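Local coordinates for uncharacterized protein YhfS (Escherichia coli, PDB 4J8L), which is of unknown function but carries pyridoxal 5'-phosphate covalently on a lysine, and belongs to the aminotransferase-like family of PLP-dependent enzymes, at residues Q298-L303 with L354-A359; T3-S8 with Q277-I282; A78-L83 with R105-Q110. All blocks are in the same frame, centred on the assembly; numbering follows the deposited sequence. Where two conformers were deposited one is given.

Contact 1: Q298-L303 with L354-A359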
# COMPACT_ATOMS: atom_id res chain seq x y z
N GLN A 298 11.10 -16.00 16.15
CA GLN A 298 12.06 -14.91 16.07
C GLN A 298 13.48 -15.47 16.26
O GLN A 298 14.43 -15.00 15.63
CB GLN A 298 11.75 -13.82 17.11
CG GLN A 298 12.69 -12.61 17.04
CD GLN A 298 14.05 -12.84 17.72
OE1 GLN A 298 14.17 -13.60 18.69
NE2 GLN A 298 15.07 -12.20 17.19
N LYS A 299 13.62 -16.46 17.14
CA LYS A 299 14.94 -17.03 17.40
C LYS A 299 15.46 -17.74 16.16
O LYS A 299 16.67 -17.85 15.95
CB LYS A 299 14.87 -18.03 18.57
CG LYS A 299 14.46 -17.42 19.89
CD LYS A 299 14.28 -18.50 20.96
CE LYS A 299 13.80 -17.91 22.27
NZ LYS A 299 13.50 -18.97 23.27
N ARG A 300 14.53 -18.21 15.34
CA ARG A 300 14.86 -18.96 14.14
C ARG A 300 14.81 -18.09 12.88
O ARG A 300 14.67 -18.59 11.76
CB ARG A 300 13.96 -20.18 14.03
CG ARG A 300 14.24 -21.18 15.14
CD ARG A 300 13.17 -22.24 15.25
NE ARG A 300 13.54 -23.22 16.26
CZ ARG A 300 13.35 -23.06 17.56
NH1 ARG A 300 12.77 -21.95 18.02
NH2 ARG A 300 13.72 -24.01 18.41
N GLY A 301 14.94 -16.78 13.07
CA GLY A 301 15.13 -15.87 11.95
C GLY A 301 13.93 -15.07 11.46
O GLY A 301 14.08 -14.18 10.61
N ALA A 302 12.74 -15.38 11.96
CA ALA A 302 11.56 -14.59 11.58
C ALA A 302 11.69 -13.18 12.12
O ALA A 302 12.10 -12.99 13.27
CB ALA A 302 10.30 -15.25 12.11
N LEU A 303 11.31 -12.19 11.32
CA LEU A 303 11.24 -10.82 11.81
C LEU A 303 10.11 -10.72 12.84
O LEU A 303 9.02 -11.23 12.61
CB LEU A 303 10.99 -9.84 10.68
CG LEU A 303 12.00 -9.88 9.53
CD1 LEU A 303 11.71 -8.73 8.56
CD2 LEU A 303 13.42 -9.79 10.07
N LEU A 354 8.02 -22.56 11.20
CA LEU A 354 6.77 -22.89 11.89
C LEU A 354 6.88 -24.20 12.67
O LEU A 354 6.53 -24.26 13.85
CB LEU A 354 5.62 -23.01 10.89
CG LEU A 354 4.61 -21.87 10.82
CD1 LEU A 354 3.50 -22.23 9.85
CD2 LEU A 354 4.05 -21.58 12.21
N ARG A 355 7.35 -25.25 12.00
CA ARG A 355 7.45 -26.57 12.64
C ARG A 355 8.45 -26.60 13.79
O ARG A 355 8.17 -27.16 14.85
CB ARG A 355 7.83 -27.64 11.61
CG ARG A 355 6.71 -28.04 10.67
CD ARG A 355 7.26 -28.84 9.49
NE ARG A 355 6.21 -29.60 8.83
CZ ARG A 355 6.30 -30.10 7.60
NH1 ARG A 355 7.39 -29.90 6.88
NH2 ARG A 355 5.28 -30.79 7.09
N GLU A 356 9.61 -26.00 13.57
CA GLU A 356 10.65 -25.97 14.60
C GLU A 356 10.20 -25.17 15.82
O GLU A 356 10.48 -25.55 16.96
CB GLU A 356 11.95 -25.42 14.04
CG GLU A 356 12.64 -26.33 13.03
CD GLU A 356 13.92 -25.71 12.49
OE1 GLU A 356 14.24 -24.58 12.89
OE2 GLU A 356 14.60 -26.37 11.68
N SER A 357 9.49 -24.07 15.58
CA SER A 357 9.00 -23.22 16.65
C SER A 357 7.96 -23.96 17.49
O SER A 357 8.02 -23.95 18.73
CB SER A 357 8.41 -21.92 16.09
OG SER A 357 9.42 -21.21 15.39
N ILE A 358 7.01 -24.60 16.82
CA ILE A 358 5.99 -25.40 17.51
C ILE A 358 6.60 -26.54 18.34
O ILE A 358 6.16 -26.84 19.46
CB ILE A 358 4.96 -25.97 16.51
CG1 ILE A 358 4.13 -24.83 15.93
CG2 ILE A 358 4.06 -27.02 17.17
CD1 ILE A 358 3.36 -25.20 14.68
N ALA A 359 7.64 -27.17 17.79
CA ALA A 359 8.29 -28.28 18.47
C ALA A 359 9.04 -27.81 19.72
O ALA A 359 9.33 -28.61 20.61
CB ALA A 359 9.23 -29.01 17.52

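Contact 2: T3-S8 with Q277-I282. With ACY (acetic acid), chain E.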
# COMPACT_ATOMS: atom_id res chain seq x y z
N THR A 3 -12.44 -14.30 3.12
CA THR A 3 -11.78 -13.06 2.75
C THR A 3 -11.86 -12.84 1.25
O THR A 3 -12.15 -13.76 0.48
CB THR A 3 -10.29 -13.03 3.19
OG1 THR A 3 -9.54 -13.97 2.41
CG2 THR A 3 -10.15 -13.37 4.67
N PHE A 4 -11.60 -11.61 0.83
CA PHE A 4 -11.58 -11.26 -0.59
C PHE A 4 -10.31 -10.50 -0.91
O PHE A 4 -10.34 -9.29 -1.13
CB PHE A 4 -12.80 -10.41 -0.94
CG PHE A 4 -14.11 -11.05 -0.59
CD1 PHE A 4 -14.75 -11.87 -1.50
CD2 PHE A 4 -14.69 -10.85 0.65
CE1 PHE A 4 -15.96 -12.47 -1.19
CE2 PHE A 4 -15.90 -11.45 0.98
CZ PHE A 4 -16.53 -12.26 0.06
N PRO A 5 -9.18 -11.22 -0.93
CA PRO A 5 -7.90 -10.55 -1.16
C PRO A 5 -7.79 -9.95 -2.56
O PRO A 5 -8.50 -10.37 -3.48
CB PRO A 5 -6.86 -11.67 -0.98
CG PRO A 5 -7.62 -12.94 -1.10
CD PRO A 5 -9.02 -12.66 -0.65
N LEU A 6 -6.92 -8.96 -2.70
CA LEU A 6 -6.65 -8.36 -4.00
C LEU A 6 -6.02 -9.40 -4.91
O LEU A 6 -5.41 -10.35 -4.43
CB LEU A 6 -5.71 -7.16 -3.84
CG LEU A 6 -6.23 -6.07 -2.91
CD1 LEU A 6 -5.23 -4.91 -2.88
CD2 LEU A 6 -7.60 -5.59 -3.36
N GLN A 7 -6.18 -9.21 -6.22
CA GLN A 7 -5.68 -10.15 -7.21
C GLN A 7 -4.21 -9.89 -7.53
O GLN A 7 -3.87 -8.85 -8.10
CB GLN A 7 -6.53 -10.04 -8.48
CG GLN A 7 -6.09 -10.96 -9.61
CD GLN A 7 -6.31 -12.43 -9.30
OE1 GLN A 7 -5.38 -13.23 -9.37
NE2 GLN A 7 -7.54 -12.79 -8.95
N SER A 8 -3.34 -10.85 -7.18
CA SER A 8 -1.90 -10.70 -7.39
C SER A 8 -1.52 -10.80 -8.87
O SER A 8 -2.17 -11.52 -9.63
CB SER A 8 -1.13 -11.78 -6.63
OG SER A 8 -1.42 -11.76 -5.24
N GLN A 277 -3.10 -5.71 6.40
CA GLN A 277 -3.90 -5.15 5.31
C GLN A 277 -3.21 -5.47 3.99
O GLN A 277 -3.86 -5.52 2.94
CB GLN A 277 -4.09 -3.64 5.50
CG GLN A 277 -4.82 -3.32 6.81
CD GLN A 277 -5.30 -1.88 6.88
OE1 GLN A 277 -4.63 -0.97 6.40
NE2 GLN A 277 -6.47 -1.68 7.49
N SER A 278 -1.90 -5.71 4.04
CA SER A 278 -1.21 -6.25 2.87
C SER A 278 -1.58 -7.72 2.76
O SER A 278 -2.02 -8.32 3.73
CB SER A 278 0.31 -6.09 3.01
OG SER A 278 0.96 -6.39 1.78
N LYS A 279 -1.40 -8.30 1.58
CA LYS A 279 -1.77 -9.68 1.36
C LYS A 279 -0.76 -10.60 2.04
O LYS A 279 0.43 -10.60 1.70
CB LYS A 279 -1.90 -9.96 -0.14
CG LYS A 279 -2.60 -11.26 -0.52
CD LYS A 279 -2.91 -11.27 -2.01
CE LYS A 279 -3.45 -12.61 -2.46
NZ LYS A 279 -3.72 -12.64 -3.94
N VAL A 280 -1.24 -11.35 3.04
CA VAL A 280 -0.41 -12.18 3.90
C VAL A 280 -1.18 -13.44 4.28
O VAL A 280 -2.35 -13.60 3.93
CB VAL A 280 -0.06 -11.45 5.23
CG1 VAL A 280 0.79 -10.21 4.95
CG2 VAL A 280 -1.33 -11.07 5.98
N LEU A 281 -0.52 -14.34 5.00
CA LEU A 281 -1.20 -15.51 5.55
C LEU A 281 -1.66 -15.29 6.98
O LEU A 281 -0.96 -14.68 7.79
CB LEU A 281 -0.29 -16.74 5.53
CG LEU A 281 -0.49 -17.64 4.32
CD1 LEU A 281 0.35 -17.12 3.17
CD2 LEU A 281 -0.18 -19.09 4.63
N ILE A 282 -2.86 -15.77 7.29
CA ILE A 282 -3.31 -15.82 8.67
C ILE A 282 -3.37 -17.27 9.09
O ILE A 282 -4.11 -18.07 8.51
CB ILE A 282 -4.68 -15.17 8.85
CG1 ILE A 282 -4.57 -13.67 8.58
CG2 ILE A 282 -5.20 -15.41 10.26
CD1 ILE A 282 -5.85 -13.05 8.18
C ACY E . -0.85 -8.85 -3.51
O ACY E . -0.52 -8.21 -2.48
OXT ACY E . -0.26 -9.90 -3.89
CH3 ACY E . -2.00 -8.33 -4.32

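Contact 3: A78-L83 with R105-Q110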
# COMPACT_ATOMS: atom_id res chain seq x y z
N ALA A 78 1.75 11.62 1.83
CA ALA A 78 1.08 11.62 0.53
C ALA A 78 -0.43 11.81 0.68
O ALA A 78 -1.06 12.58 -0.05
CB ALA A 78 1.39 10.34 -0.24
N ILE A 79 -1.01 11.11 1.65
CA ILE A 79 -2.44 11.24 1.91
C ILE A 79 -2.77 12.64 2.42
O ILE A 79 -3.76 13.22 2.01
CB ILE A 79 -2.93 10.16 2.88
CG1 ILE A 79 -2.95 8.82 2.14
CG2 ILE A 79 -4.32 10.50 3.44
CD1 ILE A 79 -3.02 7.59 3.05
N ARG A 80 -1.93 13.18 3.30
CA ARG A 80 -2.18 14.54 3.78
C ARG A 80 -2.15 15.55 2.63
O ARG A 80 -3.04 16.40 2.50
CB ARG A 80 -1.16 14.96 4.85
CG ARG A 80 -1.47 16.32 5.46
CD ARG A 80 -0.30 16.86 6.27
NE ARG A 80 0.04 16.02 7.41
CZ ARG A 80 1.13 15.25 7.48
NH1 ARG A 80 2.00 15.22 6.47
NH2 ARG A 80 1.35 14.52 8.57
N ALA A 81 -1.13 15.45 1.79
CA ALA A 81 -1.00 16.39 0.68
C ALA A 81 -2.16 16.24 -0.30
O ALA A 81 -2.71 17.24 -0.77
CB ALA A 81 0.33 16.19 -0.03
N GLY A 82 -2.54 15.00 -0.60
CA GLY A 82 -3.65 14.77 -1.51
C GLY A 82 -4.98 15.28 -0.97
O GLY A 82 -5.73 15.96 -1.67
N LEU A 83 -5.28 14.95 0.29
CA LEU A 83 -6.51 15.46 0.89
C LEU A 83 -6.54 16.99 0.93
O LEU A 83 -7.56 17.59 0.63
CB LEU A 83 -6.71 14.88 2.29
CG LEU A 83 -7.08 13.40 2.34
CD1 LEU A 83 -7.20 12.92 3.79
CD2 LEU A 83 -8.38 13.13 1.59
N ARG A 105 -6.81 9.01 10.04
CA ARG A 105 -7.73 9.59 11.01
C ARG A 105 -7.11 10.82 11.66
O ARG A 105 -7.79 11.82 11.89
CB ARG A 105 -8.17 8.56 12.06
CG ARG A 105 -9.22 9.10 13.03
CD ARG A 105 -9.77 8.00 13.95
NE ARG A 105 -8.69 7.24 14.57
CZ ARG A 105 -8.34 6.00 14.22
NH1 ARG A 105 -8.99 5.35 13.26
NH2 ARG A 105 -7.33 5.41 14.84
N VAL A 106 -5.80 10.77 11.93
CA VAL A 106 -5.10 11.91 12.51
C VAL A 106 -5.19 13.12 11.57
O VAL A 106 -5.48 14.23 12.00
CB VAL A 106 -3.63 11.57 12.82
CG1 VAL A 106 -2.85 12.84 13.16
CG2 VAL A 106 -3.54 10.55 13.95
N ILE A 107 -4.97 12.88 10.28
CA ILE A 107 -5.07 13.93 9.26
C ILE A 107 -6.48 14.53 9.22
O ILE A 107 -6.65 15.75 9.20
CB ILE A 107 -4.70 13.39 7.87
CG1 ILE A 107 -3.20 13.06 7.82
CG2 ILE A 107 -5.05 14.40 6.79
CD1 ILE A 107 -2.79 12.21 6.64
N ILE A 108 -7.48 13.65 9.23
CA ILE A 108 -8.88 14.05 9.27
C ILE A 108 -9.18 14.94 10.47
O ILE A 108 -9.85 15.98 10.36
CB ILE A 108 -9.80 12.80 9.29
CG1 ILE A 108 -9.82 12.16 7.90
CG2 ILE A 108 -11.21 13.15 9.78
CD1 ILE A 108 -10.29 10.73 7.88
N GLU A 109 -8.67 14.55 11.63
CA GLU A 109 -8.85 15.32 12.85
C GLU A 109 -8.14 16.66 12.78
O GLU A 109 -8.69 17.68 13.20
CB GLU A 109 -8.38 14.51 14.05
CG GLU A 109 -9.26 13.31 14.35
CD GLU A 109 -8.65 12.38 15.38
OE1 GLU A 109 -7.45 12.53 15.69
OE2 GLU A 109 -9.38 11.50 15.88
N GLN A 110 -6.92 16.66 12.25
CA GLN A 110 -6.13 17.88 12.17
C GLN A 110 -6.70 18.88 11.15
O GLN A 110 -6.44 20.08 11.24
CB GLN A 110 -4.64 17.56 11.91
CG GLN A 110 -3.94 16.89 13.11
CD GLN A 110 -2.51 16.40 12.85
OE1 GLN A 110 -2.01 16.46 11.72
NE2 GLN A 110 -1.85 15.91 13.89
O HOH W 1 -2.06 16.58 9.23
O HOH W 2 -0.26 14.56 10.80

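Contact 1: Q298-L303 with L354-A359
Arg-300 and Ser-357, whose CA atoms lie 7.7 Å apart, mark the closest backbone approach between a turn at the end of helix 290-299 and the side of helix 347-360, two helices of the C-terminal domain. The turn is a Schellman motif: Gly-301, at its C-prime position with positive phi, gives its N to the O of Gln-298, while Ala-302 N returns to the O of Ala-297. Glycine suits that position because, with phi at 102°, a CB would be jammed against the carbonyl O of Arg-300. The chain then turns off toward strand 318-320, and Arg-300, just before the glycine, is left facing the second helix.

Arg-300 meets Glu-356 with its aliphatic part as well as its charged end. Its chain is extended from CG to NE, and this straight run brings CD to 3.6 Å from Glu-356 CB. Glu-356 crosses it obliquely, the carboxylate plane turned 70° from the guanidinium, so the two groups do not pair flat. OE1 sits in the guanidinium plane at its edge, but the salt bridge from Arg-300 NE to Glu-356 OE1 is long, at 3.7 Å. Each charge has another mate, Arg-300 NH1 pairing with Glu-296 and Glu-356 OE1 with Arg-352, so the long bridge is one link in a wider charge network. The backbone O of Glu-356 lies over one guanidinium face, displaced from its centre. Ser-357, whose small side chain touches Glu-296 and Ala-297 of the first helix, turns its hydroxyl to Ile-353 O, and its OG lies 3.9 Å from Arg-300 CD.

Contact 2: T3-S8 with Q277-I282
Lys-279, at the start of strand 279-285, reaches across to the N-terminal segment 3-8, the loop ahead of helix 11-28. The strand belongs to the four-stranded antiparallel sheet of the C-terminal domain, so this surface contact ties the beginning of the chain to that sheet. A lysine suits the place because a long chain is needed to span the gap: with CG anti to the backbone N (chi1 -166°) and every later torsion extended, the ammonium is delivered to two acceptors of the loop.

Lys-279 NZ donates to the backbone O of Leu-6 at 2.9 Å, arriving almost in line with the carbonyl bond at a C=O...N angle of 166°. It donates as well to Ser-8 OG, 2.8 Å from NZ. Accepting from the lysine, the Ser-8 hydroxyl gives its own proton to a bound acetic acid, probably from the crystallisation liquor, and the bond from OG to OXT measures 2.6 Å. Ser-8 thus links the ammonium to the acid, a connection that would be favoured if the acid is ionised. The loop is held at other points too: Leu-6 N is met by Asn-275 OD1, and Thr-3 OG1 by the O of Ile-273.

Carbon contacts flank the polar cluster. The methyl of the acetic acid lies 3.9 Å from Leu-6 CB, while Pro-5 lays its CB against Lys-279 CE at 3.8 Å.

Contact 3: A78-L83 with R105-Q110
The guanidinium of Arg-80 has two waters at its edge, in its plane, and through them it reaches Gln-110 on the facing helix. NE donates to one water and NH2 to the other, each at 2.8 Å, and both waters donate to Gln-110 OE1. One amide oxygen therefore gathers both bridges, while Ile-107 CG1 approaches the guanidinium obliquely. The helices, 74-86 and 102-111, pack on the seven-stranded mixed sheet of the PLP-binding aminotransferase-like domain, linked through strand 92-96. Their segments run in roughly the same sense, with axes 10.1 Å apart at closest approach and crossing at -37°.

Away from the waters the contact is apolar and centred on Ile-107, buried and directed at the other helix. Its two branches divide the work. CD1, at the end of the longer arm, comes 3.6 Å from Arg-80 N and also lies against Arg-80 CB and Ile-79 CG2, the Ile-79 and Ile-107 side chains crossing at about a right angle. CG2 turns instead to Leu-83. This split follows from chi1 (-69°), which sets CG1 beside the backbone N and CG2 beside the carbonyl carbon. A beta-branched isoleucine suits the spot because it meets residues spaced one turn apart, Ile-79 and Leu-83, which themselves rest on Leu-139 of the sheet. An alanine here would lose both branches and is likely to open a gap, leaving Ile-79 CG2 and Leu-83 CD1 without the isoleucine branches they now touch.

Arg-80 suits the border between these two environments, its carbon chain being apolar and its end charged: CG anti to the backbone N (chi1 -174°) and a bend at chi3 bring NE and NH2 to the two waters, while Arg-80 CB, nearer the backbone, packs 3.7 Å from Ile-107 CD1.

Contact 1 lies within the C-terminal part, contact 2 joins the start of the chain to it, and contact 3 lies in the aminotransferase-like part that carries the cofactor lysine, Lys-196. Strand 279-285 of contact 2 is followed directly in the chain by helix 290-299 of contact 1, yet the two contacts do not touch: their centres are about 23 Å apart and their nearest atoms about 7 Å. Contact 2 closes a loop of 268 residues between its segments, and contact 3 is nested within it; these two lie on opposite sides of the chain's centre, with centres about 25 Å apart. Contacts 1 and 3 are the most widely separated pair, about 38 Å between centres.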